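Local coordinates for maltose/maltodextrin-binding protein (Thermus thermophilus, PDB 2GH9), which binds maltotriose in the cleft of a periplasmic binding protein fold, probably to deliver it to a membrane transporter, at residues Gly148-Ile153 / Leu208-Val213; Leu88-Gly93 / Pro307-Ala312; Leu180-Leu185 / Pro336-Met341; Ser114-Tyr119 / Ser326-Leu331. All blocks are in the same frame, centred on the assembly; numbering follows the deposited sequence.

Contact 1 (Gly148-Ile153 / Leu208-Val213)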
loop_
_atom_site.group_PDB
_atom_site.type_symbol
_atom_site.label_atom_id
_atom_site.label_comp_id
_atom_site.label_asym_id
_atom_site.label_seq_id
_atom_site.Cartn_x
_atom_site.Cartn_y
_atom_site.Cartn_z
ATOM N N GLY A 148 -16.015 1.608 -17.084
ATOM C CA GLY A 148 -16.479 0.537 -16.188
ATOM C C GLY A 148 -15.414 0.135 -15.171
ATOM O O GLY A 148 -15.739 -0.158 -14.023
ATOM N N PHE A 149 -14.155 0.093 -15.619
ATOM C CA PHE A 149 -13.027 -0.286 -14.781
ATOM C C PHE A 149 -11.700 0.343 -15.192
ATOM O O PHE A 149 -11.265 0.253 -16.346
ATOM C CB PHE A 149 -12.866 -1.805 -14.730
ATOM C CG PHE A 149 -11.660 -2.246 -13.969
ATOM C CD1 PHE A 149 -11.583 -2.044 -12.588
ATOM C CD2 PHE A 149 -10.594 -2.860 -14.610
ATOM C CE1 PHE A 149 -10.469 -2.431 -11.893
ATOM C CE2 PHE A 149 -9.478 -3.263 -13.897
ATOM C CZ PHE A 149 -9.422 -3.043 -12.544
ATOM N N LEU A 150 -11.040 0.965 -14.213
ATOM C CA LEU A 150 -9.753 1.566 -14.406
ATOM C C LEU A 150 -8.903 1.320 -13.162
ATOM O O LEU A 150 -9.433 1.177 -12.067
ATOM C CB LEU A 150 -9.881 3.070 -14.665
ATOM C CG LEU A 150 -10.513 3.539 -15.995
ATOM C CD1 LEU A 150 -10.532 5.096 -16.046
ATOM C CD2 LEU A 150 -9.739 2.939 -17.172
ATOM N N TYR A 151 -7.595 1.270 -13.362
ATOM C CA TYR A 151 -6.634 1.167 -12.252
ATOM C C TYR A 151 -5.223 1.499 -12.735
ATOM O O TYR A 151 -4.974 1.580 -13.945
ATOM C CB TYR A 151 -6.695 -0.231 -11.575
ATOM C CG TYR A 151 -5.876 -1.326 -12.232
ATOM C CD1 TYR A 151 -6.211 -1.805 -13.493
ATOM C CD2 TYR A 151 -4.790 -1.915 -11.575
ATOM C CE1 TYR A 151 -5.479 -2.792 -14.102
ATOM C CE2 TYR A 151 -4.036 -2.921 -12.186
ATOM C CZ TYR A 151 -4.405 -3.354 -13.461
ATOM O OH TYR A 151 -3.727 -4.337 -14.109
ATOM N N ASN A 152 -4.308 1.673 -11.785
ATOM C CA ASN A 152 -2.902 1.933 -12.085
ATOM C C ASN A 152 -2.214 0.695 -12.666
ATOM O O ASN A 152 -1.440 0.024 -12.006
ATOM C CB ASN A 152 -2.188 2.456 -10.825
ATOM C CG ASN A 152 -0.845 3.060 -11.115
ATOM O OD1 ASN A 152 -0.410 3.161 -12.273
ATOM N ND2 ASN A 152 -0.160 3.486 -10.043
ATOM N N ILE A 153 -2.479 0.444 -13.951
ATOM C CA ILE A 153 -2.112 -0.796 -14.620
ATOM C C ILE A 153 -0.618 -1.098 -14.692
ATOM O O ILE A 153 -0.212 -2.260 -14.710
ATOM C CB ILE A 153 -2.786 -0.831 -16.050
ATOM C CG1 ILE A 153 -2.586 -2.169 -16.753
ATOM C CG2 ILE A 153 -2.305 0.321 -16.927
ATOM C CD1 ILE A 153 -3.605 -2.393 -17.875
ATOM N N LEU A 208 -10.460 -2.706 -21.377
ATOM C CA LEU A 208 -10.935 -2.054 -20.159
ATOM C C LEU A 208 -10.051 -0.872 -19.748
ATOM O O LEU A 208 -10.564 0.187 -19.338
ATOM C CB LEU A 208 -11.058 -3.073 -19.007
ATOM C CG LEU A 208 -12.185 -4.107 -19.115
ATOM C CD1 LEU A 208 -12.267 -4.983 -17.867
ATOM C CD2 LEU A 208 -13.516 -3.421 -19.344
ATOM N N VAL A 209 -8.736 -1.048 -19.888
ATOM C CA VAL A 209 -7.763 -0.078 -19.415
ATOM C C VAL A 209 -6.876 0.386 -20.567
ATOM O O VAL A 209 -5.914 -0.275 -20.907
ATOM C CB VAL A 209 -6.899 -0.665 -18.266
ATOM C CG1 VAL A 209 -6.073 0.444 -17.626
ATOM C CG2 VAL A 209 -7.813 -1.369 -17.208
ATOM N N PRO A 210 -7.217 1.527 -21.184
ATOM C CA PRO A 210 -6.407 2.014 -22.308
ATOM C C PRO A 210 -5.040 2.584 -21.921
ATOM O O PRO A 210 -4.681 2.665 -20.741
ATOM C CB PRO A 210 -7.285 3.107 -22.935
ATOM C CG PRO A 210 -8.202 3.558 -21.828
ATOM C CD PRO A 210 -8.393 2.379 -20.916
ATOM N N GLU A 211 -4.290 2.976 -22.947
ATOM C CA GLU A 211 -3.025 3.665 -22.781
ATOM C C GLU A 211 -3.185 4.930 -21.913
ATOM O O GLU A 211 -4.249 5.568 -21.864
ATOM C CB GLU A 211 -2.450 3.994 -24.170
ATOM C CG GLU A 211 -1.315 4.999 -24.176
ATOM C CD GLU A 211 -0.048 4.494 -23.519
ATOM O OE1 GLU A 211 0.316 3.321 -23.754
ATOM O OE2 GLU A 211 0.611 5.296 -22.805
ATOM N N GLY A 212 -2.130 5.251 -21.176
ATOM C CA GLY A 212 -2.085 6.478 -20.400
ATOM C C GLY A 212 -2.621 6.383 -18.988
ATOM O O GLY A 212 -2.412 7.295 -18.192
ATOM N N VAL A 213 -3.297 5.287 -18.646
ATOM C CA VAL A 213 -3.973 5.222 -17.347
ATOM C C VAL A 213 -2.986 4.910 -16.213
ATOM O O VAL A 213 -2.490 3.786 -16.076
ATOM C CB VAL A 213 -5.147 4.232 -17.346
ATOM C CG1 VAL A 213 -5.968 4.379 -16.057
ATOM C CG2 VAL A 213 -6.040 4.482 -18.565
HETATM O O HOH W 1 -13.232 0.659 -18.323
HETATM O O HOH W 2 -0.127 2.789 -15.335
#

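Contact 2 (Leu88-Gly93 / Pro307-Ala312)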
loop_
_atom_site.group_PDB
_atom_site.type_symbol
_atom_site.label_atom_id
_atom_site.label_comp_id
_atom_site.label_asym_id
_atom_site.label_seq_id
_atom_site.Cartn_x
_atom_site.Cartn_y
_atom_site.Cartn_z
ATOM N N LEU A 88 2.227 -2.459 23.051
ATOM C CA LEU A 88 2.627 -3.559 22.159
ATOM C C LEU A 88 1.642 -4.726 22.107
ATOM O O LEU A 88 1.324 -5.217 21.016
ATOM C CB LEU A 88 4.033 -4.060 22.527
ATOM C CG LEU A 88 5.134 -3.034 22.258
ATOM C CD1 LEU A 88 6.475 -3.466 22.887
ATOM C CD2 LEU A 88 5.272 -2.752 20.742
ATOM N N ALA A 89 1.135 -5.141 23.272
ATOM C CA ALA A 89 0.141 -6.232 23.375
ATOM C C ALA A 89 -1.144 -5.967 22.603
ATOM O O ALA A 89 -1.824 -6.909 22.157
ATOM C CB ALA A 89 -0.208 -6.526 24.871
ATOM N N ASP A 90 -1.507 -4.695 22.477
ATOM C CA ASP A 90 -2.734 -4.340 21.776
ATOM C C ASP A 90 -2.574 -4.330 20.239
ATOM O O ASP A 90 -3.561 -4.277 19.511
ATOM C CB ASP A 90 -3.243 -2.986 22.265
ATOM C CG ASP A 90 -4.379 -2.472 21.443
ATOM O OD1 ASP A 90 -5.446 -3.128 21.441
ATOM O OD2 ASP A 90 -4.211 -1.408 20.783
ATOM N N LEU A 91 -1.340 -4.383 19.765
ATOM C CA LEU A 91 -1.067 -4.398 18.317
ATOM C C LEU A 91 -1.255 -5.790 17.707
ATOM O O LEU A 91 -0.878 -6.805 18.300
ATOM C CB LEU A 91 0.367 -3.930 18.027
ATOM C CG LEU A 91 0.828 -2.543 18.494
ATOM C CD1 LEU A 91 2.316 -2.356 18.198
ATOM C CD2 LEU A 91 0.025 -1.430 17.857
ATOM N N GLN A 92 -1.822 -5.829 16.506
ATOM C CA GLN A 92 -1.893 -7.052 15.721
ATOM C C GLN A 92 -0.486 -7.588 15.438
ATOM O O GLN A 92 0.417 -6.841 15.055
ATOM C CB GLN A 92 -2.610 -6.778 14.399
ATOM C CG GLN A 92 -4.084 -6.472 14.532
ATOM C CD GLN A 92 -4.700 -5.918 13.261
ATOM O OE1 GLN A 92 -3.992 -5.471 12.343
ATOM N NE2 GLN A 92 -6.040 -5.938 13.200
ATOM N N GLY A 93 -0.309 -8.888 15.631
ATOM C CA GLY A 93 0.953 -9.563 15.348
ATOM C C GLY A 93 1.634 -9.249 14.019
ATOM O O GLY A 93 2.831 -9.078 13.969
ATOM N N PRO A 307 -7.048 0.626 11.494
ATOM C CA PRO A 307 -6.153 0.532 12.675
ATOM C C PRO A 307 -5.496 -0.834 12.867
ATOM O O PRO A 307 -6.119 -1.865 12.616
ATOM C CB PRO A 307 -7.091 0.838 13.850
ATOM C CG PRO A 307 -8.116 1.748 13.247
ATOM C CD PRO A 307 -8.356 1.191 11.857
ATOM N N VAL A 308 -4.230 -0.842 13.279
ATOM C CA VAL A 308 -3.572 -2.090 13.656
ATOM C C VAL A 308 -3.724 -2.369 15.180
ATOM O O VAL A 308 -3.219 -3.374 15.688
ATOM C CB VAL A 308 -2.093 -2.120 13.236
ATOM C CG1 VAL A 308 -1.985 -2.033 11.688
ATOM C CG2 VAL A 308 -1.332 -1.013 13.900
ATOM N N SER A 309 -4.408 -1.468 15.881
ATOM C CA SER A 309 -4.793 -1.702 17.279
ATOM C C SER A 309 -5.963 -2.685 17.326
ATOM O O SER A 309 -7.043 -2.384 16.832
ATOM C CB SER A 309 -5.178 -0.379 17.952
ATOM O OG SER A 309 -5.849 -0.566 19.187
ATOM N N LYS A 310 -5.746 -3.859 17.921
ATOM C CA LYS A 310 -6.848 -4.808 18.164
ATOM C C LYS A 310 -8.064 -4.113 18.765
ATOM O O LYS A 310 -9.182 -4.230 18.264
ATOM C CB LYS A 310 -6.418 -5.916 19.118
ATOM C CG LYS A 310 -5.407 -6.902 18.573
ATOM C CD LYS A 310 -5.171 -7.986 19.615
ATOM C CE LYS A 310 -3.789 -8.615 19.524
ATOM N NZ LYS A 310 -3.441 -9.440 20.744
ATOM N N SER A 311 -7.817 -3.396 19.856
ATOM C CA SER A 311 -8.826 -2.595 20.566
ATOM C C SER A 311 -9.617 -1.660 19.630
ATOM O O SER A 311 -10.858 -1.714 19.572
ATOM C CB SER A 311 -8.103 -1.793 21.669
ATOM O OG SER A 311 -8.894 -0.766 22.228
ATOM N N ALA A 312 -8.894 -0.798 18.907
ATOM C CA ALA A 312 -9.509 0.157 17.991
ATOM C C ALA A 312 -10.271 -0.529 16.845
ATOM O O ALA A 312 -11.331 -0.058 16.442
ATOM C CB ALA A 312 -8.445 1.121 17.443
HETATM O O HOH W 3 -6.148 -3.929 10.756
#

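Contact 3 (Leu180-Leu185 / Pro336-Met341)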
loop_
_atom_site.group_PDB
_atom_site.type_symbol
_atom_site.label_atom_id
_atom_site.label_comp_id
_atom_site.label_asym_id
_atom_site.label_seq_id
_atom_site.Cartn_x
_atom_site.Cartn_y
_atom_site.Cartn_z
ATOM N N LEU A 180 12.491 -15.551 4.392
ATOM C CA LEU A 180 12.482 -15.361 2.944
ATOM C C LEU A 180 13.879 -15.530 2.368
ATOM O O LEU A 180 14.861 -15.092 2.966
ATOM C CB LEU A 180 11.957 -13.977 2.572
ATOM C CG LEU A 180 10.514 -13.653 2.962
ATOM C CD1 LEU A 180 10.313 -12.161 2.849
ATOM C CD2 LEU A 180 9.488 -14.417 2.114
ATOM N N ASP A 181 13.958 -16.186 1.215
ATOM C CA ASP A 181 15.190 -16.273 0.455
ATOM C C ASP A 181 15.042 -15.337 -0.734
ATOM O O ASP A 181 14.253 -15.614 -1.639
ATOM C CB ASP A 181 15.471 -17.711 -0.008
ATOM C CG ASP A 181 16.747 -17.833 -0.847
ATOM O OD1 ASP A 181 17.483 -16.833 -1.002
ATOM O OD2 ASP A 181 17.021 -18.936 -1.374
ATOM N N PRO A 182 15.796 -14.224 -0.730
ATOM C CA PRO A 182 15.788 -13.285 -1.853
ATOM C C PRO A 182 16.386 -13.833 -3.153
ATOM O O PRO A 182 16.240 -13.213 -4.204
ATOM C CB PRO A 182 16.603 -12.092 -1.333
ATOM C CG PRO A 182 17.398 -12.617 -0.226
ATOM C CD PRO A 182 16.680 -13.779 0.357
ATOM N N THR A 183 17.045 -14.985 -3.082
ATOM C CA THR A 183 17.594 -15.628 -4.275
ATOM C C THR A 183 16.530 -16.397 -5.073
ATOM O O THR A 183 16.766 -16.742 -6.244
ATOM C CB THR A 183 18.748 -16.599 -3.922
ATOM O OG1 THR A 183 18.222 -17.795 -3.316
ATOM C CG2 THR A 183 19.760 -15.922 -2.987
ATOM N N LYS A 184 15.373 -16.648 -4.449
ATOM C CA LYS A 184 14.284 -17.419 -5.069
ATOM C C LYS A 184 13.000 -16.600 -5.303
ATOM O O LYS A 184 12.084 -16.609 -4.474
ATOM C CB LYS A 184 13.963 -18.636 -4.201
ATOM C CG LYS A 184 15.062 -19.721 -4.180
ATOM C CD LYS A 184 14.795 -20.722 -3.036
ATOM C CE LYS A 184 15.976 -21.666 -2.806
ATOM N NZ LYS A 184 16.016 -22.138 -1.382
ATOM N N LEU A 185 12.933 -15.903 -6.437
ATOM C CA LEU A 185 11.718 -15.177 -6.803
ATOM C C LEU A 185 10.588 -16.164 -7.047
ATOM O O LEU A 185 10.837 -17.310 -7.430
ATOM C CB LEU A 185 11.898 -14.356 -8.077
ATOM C CG LEU A 185 12.621 -13.013 -8.067
ATOM C CD1 LEU A 185 12.595 -12.458 -9.483
ATOM C CD2 LEU A 185 12.004 -12.022 -7.097
ATOM N N PRO A 336 7.104 -8.212 1.816
ATOM C CA PRO A 336 8.339 -8.431 2.533
ATOM C C PRO A 336 8.913 -7.095 2.989
ATOM O O PRO A 336 8.780 -6.076 2.272
ATOM C CB PRO A 336 9.277 -9.041 1.476
ATOM C CG PRO A 336 8.425 -9.446 0.347
ATOM C CD PRO A 336 7.261 -8.472 0.380
ATOM N N ASN A 337 9.561 -7.101 4.153
ATOM C CA ASN A 337 10.206 -5.904 4.648
ATOM C C ASN A 337 11.728 -5.954 4.518
ATOM O O ASN A 337 12.401 -5.057 4.971
ATOM C CB ASN A 337 9.755 -5.595 6.084
ATOM C CG ASN A 337 10.572 -6.315 7.160
ATOM O OD1 ASN A 337 11.392 -7.197 6.886
ATOM N ND2 ASN A 337 10.334 -5.925 8.406
ATOM N N ILE A 338 12.246 -6.984 3.862
ATOM C CA ILE A 338 13.713 -7.159 3.718
ATOM C C ILE A 338 14.332 -6.139 2.770
ATOM O O ILE A 338 13.651 -5.603 1.878
ATOM C CB ILE A 338 14.092 -8.603 3.287
ATOM C CG1 ILE A 338 13.435 -9.007 1.956
ATOM C CG2 ILE A 338 13.722 -9.577 4.385
ATOM C CD1 ILE A 338 13.974 -10.300 1.379
ATOM N N PRO A 339 15.633 -5.845 2.949
ATOM C CA PRO A 339 16.253 -4.799 2.144
ATOM C C PRO A 339 16.119 -4.983 0.638
ATOM O O PRO A 339 15.993 -4.004 -0.095
ATOM C CB PRO A 339 17.726 -4.866 2.567
ATOM C CG PRO A 339 17.680 -5.409 3.936
ATOM C CD PRO A 339 16.579 -6.408 3.927
ATOM N N GLU A 340 16.146 -6.239 0.206
ATOM C CA GLU A 340 16.120 -6.616 -1.200
ATOM C C GLU A 340 14.811 -6.260 -1.918
ATOM O O GLU A 340 14.791 -6.077 -3.134
ATOM C CB GLU A 340 16.379 -8.127 -1.309
ATOM C CG GLU A 340 17.808 -8.534 -0.896
ATOM C CD GLU A 340 17.980 -8.849 0.593
ATOM O OE1 GLU A 340 17.017 -8.755 1.384
ATOM O OE2 GLU A 340 19.115 -9.206 0.972
ATOM N N MET A 341 13.719 -6.140 -1.163
ATOM C CA MET A 341 12.442 -5.706 -1.744
ATOM C C MET A 341 12.599 -4.407 -2.562
ATOM O O MET A 341 11.990 -4.268 -3.621
ATOM C CB MET A 341 11.377 -5.541 -0.636
ATOM C CG MET A 341 9.954 -5.631 -1.120
ATOM S SD MET A 341 9.583 -7.043 -2.186
ATOM C CE MET A 341 9.209 -6.231 -3.741
#

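Contact 4 (Ser114-Tyr119 / Ser326-Leu331)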
loop_
_atom_site.group_PDB
_atom_site.type_symbol
_atom_site.label_atom_id
_atom_site.label_comp_id
_atom_site.label_asym_id
_atom_site.label_seq_id
_atom_site.Cartn_x
_atom_site.Cartn_y
_atom_site.Cartn_z
ATOM N N SER A 114 -4.794 -2.452 1.970
ATOM C CA SER A 114 -4.568 -3.263 0.783
ATOM C C SER A 114 -5.399 -2.665 -0.321
ATOM O O SER A 114 -6.339 -1.915 -0.058
ATOM C CB SER A 114 -4.987 -4.728 1.029
ATOM O OG SER A 114 -6.384 -4.902 0.863
ATOM N N VAL A 115 -5.081 -3.000 -1.566
ATOM C CA VAL A 115 -6.018 -2.715 -2.640
ATOM C C VAL A 115 -7.214 -3.656 -2.574
ATOM O O VAL A 115 -7.189 -4.730 -1.952
ATOM C CB VAL A 115 -5.357 -2.757 -4.075
ATOM C CG1 VAL A 115 -4.288 -1.671 -4.178
ATOM C CG2 VAL A 115 -4.812 -4.167 -4.420
ATOM N N ALA A 116 -8.287 -3.202 -3.208
ATOM C CA ALA A 116 -9.534 -3.939 -3.306
ATOM C C ALA A 116 -10.368 -3.359 -4.464
ATOM O O ALA A 116 -10.062 -2.296 -5.011
ATOM C CB ALA A 116 -10.327 -3.835 -2.020
ATOM N N LEU A 117 -11.434 -4.070 -4.794
ATOM C CA LEU A 117 -12.408 -3.609 -5.748
ATOM C C LEU A 117 -13.310 -2.611 -5.019
ATOM O O LEU A 117 -14.113 -2.986 -4.159
ATOM C CB LEU A 117 -13.216 -4.783 -6.318
ATOM C CG LEU A 117 -14.320 -4.345 -7.291
ATOM C CD1 LEU A 117 -13.670 -3.782 -8.546
ATOM C CD2 LEU A 117 -15.255 -5.487 -7.594
ATOM N N ILE A 118 -13.130 -1.336 -5.358
ATOM C CA ILE A 118 -13.949 -0.271 -4.827
ATOM C C ILE A 118 -14.912 0.137 -5.952
ATOM O O ILE A 118 -14.497 0.524 -7.045
ATOM C CB ILE A 118 -13.117 0.907 -4.332
ATOM C CG1 ILE A 118 -11.969 0.412 -3.435
ATOM C CG2 ILE A 118 -14.011 1.923 -3.563
ATOM C CD1 ILE A 118 -10.977 1.544 -2.991
ATOM N N TYR A 119 -16.202 0.001 -5.676
ATOM C CA TYR A 119 -17.246 0.226 -6.685
ATOM C C TYR A 119 -18.168 1.353 -6.274
ATOM O O TYR A 119 -18.591 1.420 -5.119
ATOM C CB TYR A 119 -18.084 -1.042 -6.967
ATOM C CG TYR A 119 -18.753 -1.702 -5.794
ATOM C CD1 TYR A 119 -18.075 -2.644 -5.033
ATOM C CD2 TYR A 119 -20.088 -1.417 -5.459
ATOM C CE1 TYR A 119 -18.657 -3.261 -3.977
ATOM C CE2 TYR A 119 -20.686 -2.031 -4.389
ATOM C CZ TYR A 119 -19.970 -2.957 -3.647
ATOM O OH TYR A 119 -20.520 -3.594 -2.561
ATOM N N SER A 326 -11.967 -6.213 6.208
ATOM C CA SER A 326 -11.832 -7.452 6.990
ATOM C C SER A 326 -12.111 -8.709 6.162
ATOM O O SER A 326 -11.691 -9.811 6.515
ATOM C CB SER A 326 -12.749 -7.434 8.238
ATOM O OG SER A 326 -14.047 -7.984 7.977
ATOM N N LYS A 327 -12.819 -8.551 5.053
ATOM C CA LYS A 327 -13.106 -9.656 4.178
ATOM C C LYS A 327 -12.053 -9.764 3.072
ATOM O O LYS A 327 -11.998 -10.765 2.369
ATOM C CB LYS A 327 -14.523 -9.502 3.612
ATOM C CG LYS A 327 -15.646 -9.703 4.690
ATOM C CD LYS A 327 -15.755 -11.191 5.090
ATOM C CE LYS A 327 -16.396 -11.434 6.505
ATOM N NZ LYS A 327 -15.455 -11.227 7.657
ATOM N N VAL A 328 -11.223 -8.731 2.933
ATOM C CA VAL A 328 -10.175 -8.691 1.919
ATOM C C VAL A 328 -8.825 -9.075 2.518
ATOM O O VAL A 328 -8.082 -9.851 1.915
ATOM C CB VAL A 328 -10.099 -7.292 1.223
ATOM C CG1 VAL A 328 -8.884 -7.214 0.294
ATOM C CG2 VAL A 328 -11.378 -6.982 0.476
ATOM N N PHE A 329 -8.499 -8.568 3.712
ATOM C CA PHE A 329 -7.167 -8.829 4.281
ATOM C C PHE A 329 -6.777 -10.294 4.398
ATOM O O PHE A 329 -5.634 -10.638 4.143
ATOM C CB PHE A 329 -6.969 -8.152 5.650
ATOM C CG PHE A 329 -6.888 -6.633 5.598
ATOM C CD1 PHE A 329 -6.739 -5.935 4.397
ATOM C CD2 PHE A 329 -6.941 -5.910 6.779
ATOM C CE1 PHE A 329 -6.666 -4.553 4.388
ATOM C CE2 PHE A 329 -6.880 -4.532 6.778
ATOM C CZ PHE A 329 -6.722 -3.848 5.579
ATOM N N PRO A 330 -7.710 -11.166 4.799
ATOM C CA PRO A 330 -7.342 -12.589 4.887
ATOM C C PRO A 330 -6.977 -13.265 3.570
ATOM O O PRO A 330 -6.378 -14.341 3.593
ATOM C CB PRO A 330 -8.598 -13.238 5.471
ATOM C CG PRO A 330 -9.287 -12.133 6.183
ATOM C CD PRO A 330 -9.087 -10.944 5.265
ATOM N N LEU A 331 -7.332 -12.650 2.445
ATOM C CA LEU A 331 -6.942 -13.176 1.131
ATOM C C LEU A 331 -5.480 -12.875 0.760
ATOM O O LEU A 331 -4.902 -13.531 -0.112
ATOM C CB LEU A 331 -7.856 -12.602 0.066
ATOM C CG LEU A 331 -9.354 -12.727 0.286
ATOM C CD1 LEU A 331 -10.075 -12.024 -0.846
ATOM C CD2 LEU A 331 -9.809 -14.194 0.459
#

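Contact 1 (Gly148-Ile153 / Leu208-Val213)
I153 CG1 and V209 CG1 each stand anti to the backbone N (chi1 -173° and -170°), which turns the two side chains toward each other, tip to tip. I153 CD1 ends 3.7 Å from V209 CB, and the isoleucine's CG2 also lies against V209 CG1. The other valine methyl, V209 CG2, is shared between two aromatic residues: it sits near the plane of the Y151 ring, 4.1 Å from Y151 CD1, and approaches the F149 ring obliquely. L150 CD2 lies beside P210 CD at 4.0 Å, the two side chains crossing at about a right angle, while V213 CG1 lies 3.6 Å from Y151 O.

Water does the polar work between the backbones. One molecule accepts from F149 N and donates to L208 O; a second donates to V213 O at 2.7 Å and to N152 OD1, tying the end of the type II turn P210-V213 to the asparagine at the centre of an inverse gamma turn. The N152 side chain is also about 5 Å from a bound glucose unit.

Most of the contact is buried at the margin of a mixed sheet, where strand 149-150 is an outermost strand beside strand 227-232. I199 and L202 of helix 189-204 pack on Y151, whose OH is held by N159; helix 131-141 reaches F149 and L208, and helix 215-224 backs L150.

Contact 2 (Leu88-Gly93 / Pro307-Ala312)
D90 grips the start of helix 310-315 with its carboxylate and its own carbonyl, and this is the tight part of the contact. OD1 takes the backbone N-H of S311 on its syn lone pair, 2.9 Å from S311 N at 159°, and D90 O receives K310 N at 2.7 Å. CG, anti to the backbone N (chi1 171°), stands beside the carbonyl carbon, and carboxylate and D90 O both face the helix start. S309 OG also donates to D90 OD2, but their 2.4 Å separation is implausibly short, and the exact length of that bond is doubtful. Replacing D90 with an alanine would probably leave S311 N without its carboxylate acceptor and the helix start less firmly fixed, although the backbone bond from K310 N could remain.

Q92 N donates to V308 O at 2.9 Å, and the Q92 side chain packs over V308, crossing it at about a right angle with Q92 CG 3.4 Å from V308 O. L91 CD2 touches V308 CG2 on the side where P109 lies. The solvent side is looser. K310 runs extended past the end of helix 85-90, exposed, and its NZ makes a weak bond to A89 O at 3.3 Å. A water donates to both Q92 OE1 and P307 O.

L91 and S309 form a single beta bridge, and S309 is a classic N-cap: its OG accepts from A312 N at 3.1 Å, capping helix 310-315 from within while D90, at the end of another helix, receives S311 N from outside.

Contact 3 (Leu180-Leu185 / Pro336-Met341)
L180 and P336 face each other across two segments that both bend sharply: D181-K184 forms a type I turn closed by K184 N to D181 O, and I338-M341 forms another, closed by M341 N to I338 O. The backbones stay well apart, with the CA atoms of P182 and E340 6.7 Å from each other, which leaves the side chains to bridge the interval.

L180 CD1 presses on P336 CB at 3.6 Å, the leucine crossing the proline ring at about a right angle. The CG1 branch of I338 lies between the backbone N and the carbonyl carbon (chi1 58°), an orientation that carries CD1 toward the other segment, to 4.2 Å from P182 CB. P182 then meets E340. The glutamate bends at chi2 (89°), bringing CG and CD over the proline's CB and CG at an oblique angle, with E340 CG 3.8 Å from P182 CB.

Within the first turn, D181 OD1 accepts from T183 N at 2.8 Å, an Asx turn in which the donor stands above the carboxylate plane. K184 NZ forms salt bridges with D181 and D175, probably offsetting the like charge of these two neighbouring carboxylates. I378 of helix 363-378 touches both P182 and E340, and F172 of the hairpin's other strand backs I338.

Across the interface the chemistry is apolar: prolines, leucine and isoleucine meet through methyl and methylene groups, and even the glutamate contributes chiefly its carbon chain. The result is a modest, partly exposed join resting on van der Waals contact, without directional bonds between the segments.

Contact 4 (Ser114-Tyr119 / Ser326-Leu331)
S114 sets its hydroxyl against the rim of the F329 ring, OG lying in the ring plane 3.6 Å from F329 CE1, while CB follows at 3.8 Å from the same carbon. The same oxygen meets V328 CG1 at 3.5 Å, wedged between a methyl and an aromatic edge. Its direction comes from chi1 82°, which places OG between the backbone N and the carbonyl carbon and allows it to donate to V115 O at 2.9 Å, from above the carbonyl plane. The other valine methyl, V328 CG2, rests 4.2 Å from A116 CB. Replacing S114 with an alanine would probably leave V115 O without this donor and open a gap between V328 CG1 and the F329 edge.

S114-A116 lie where the chain passes from strand 104-113 of one sheet to strand 116-120 of the other, with the V115 side chain about 6 Å from a bound glucose unit. L266 of strand 265-273 touches S114 and F329, and I249 backs A116.

The serine proton goes to V115 O, while the oxygen meets the ring's C-H edge, probably with a weak favourable electrostatic component, and V328 by van der Waals contact.

From the N terminus, the chain passes residues 88-93 and then 114-119, whose partners come much later. The first loop to close is contact 1, joining 148-153 to 208-213 well within the loops of contacts 2 and 4. Contact 2 closes at 307-312, tying the end of helix 85-90 to the start of helix 310-315; contact 4 closes at 326-331, tying the start of strand 116-120 to the loop before strand 333-334. These two cross each other. Residues 180-185 lie inside the loop of contact 1 but meet 336-341, so contact 3 crosses all the others, joining the small hairpin to the approach to helix 341-357. Contacts 1 and 4 reach the same four-stranded sheet.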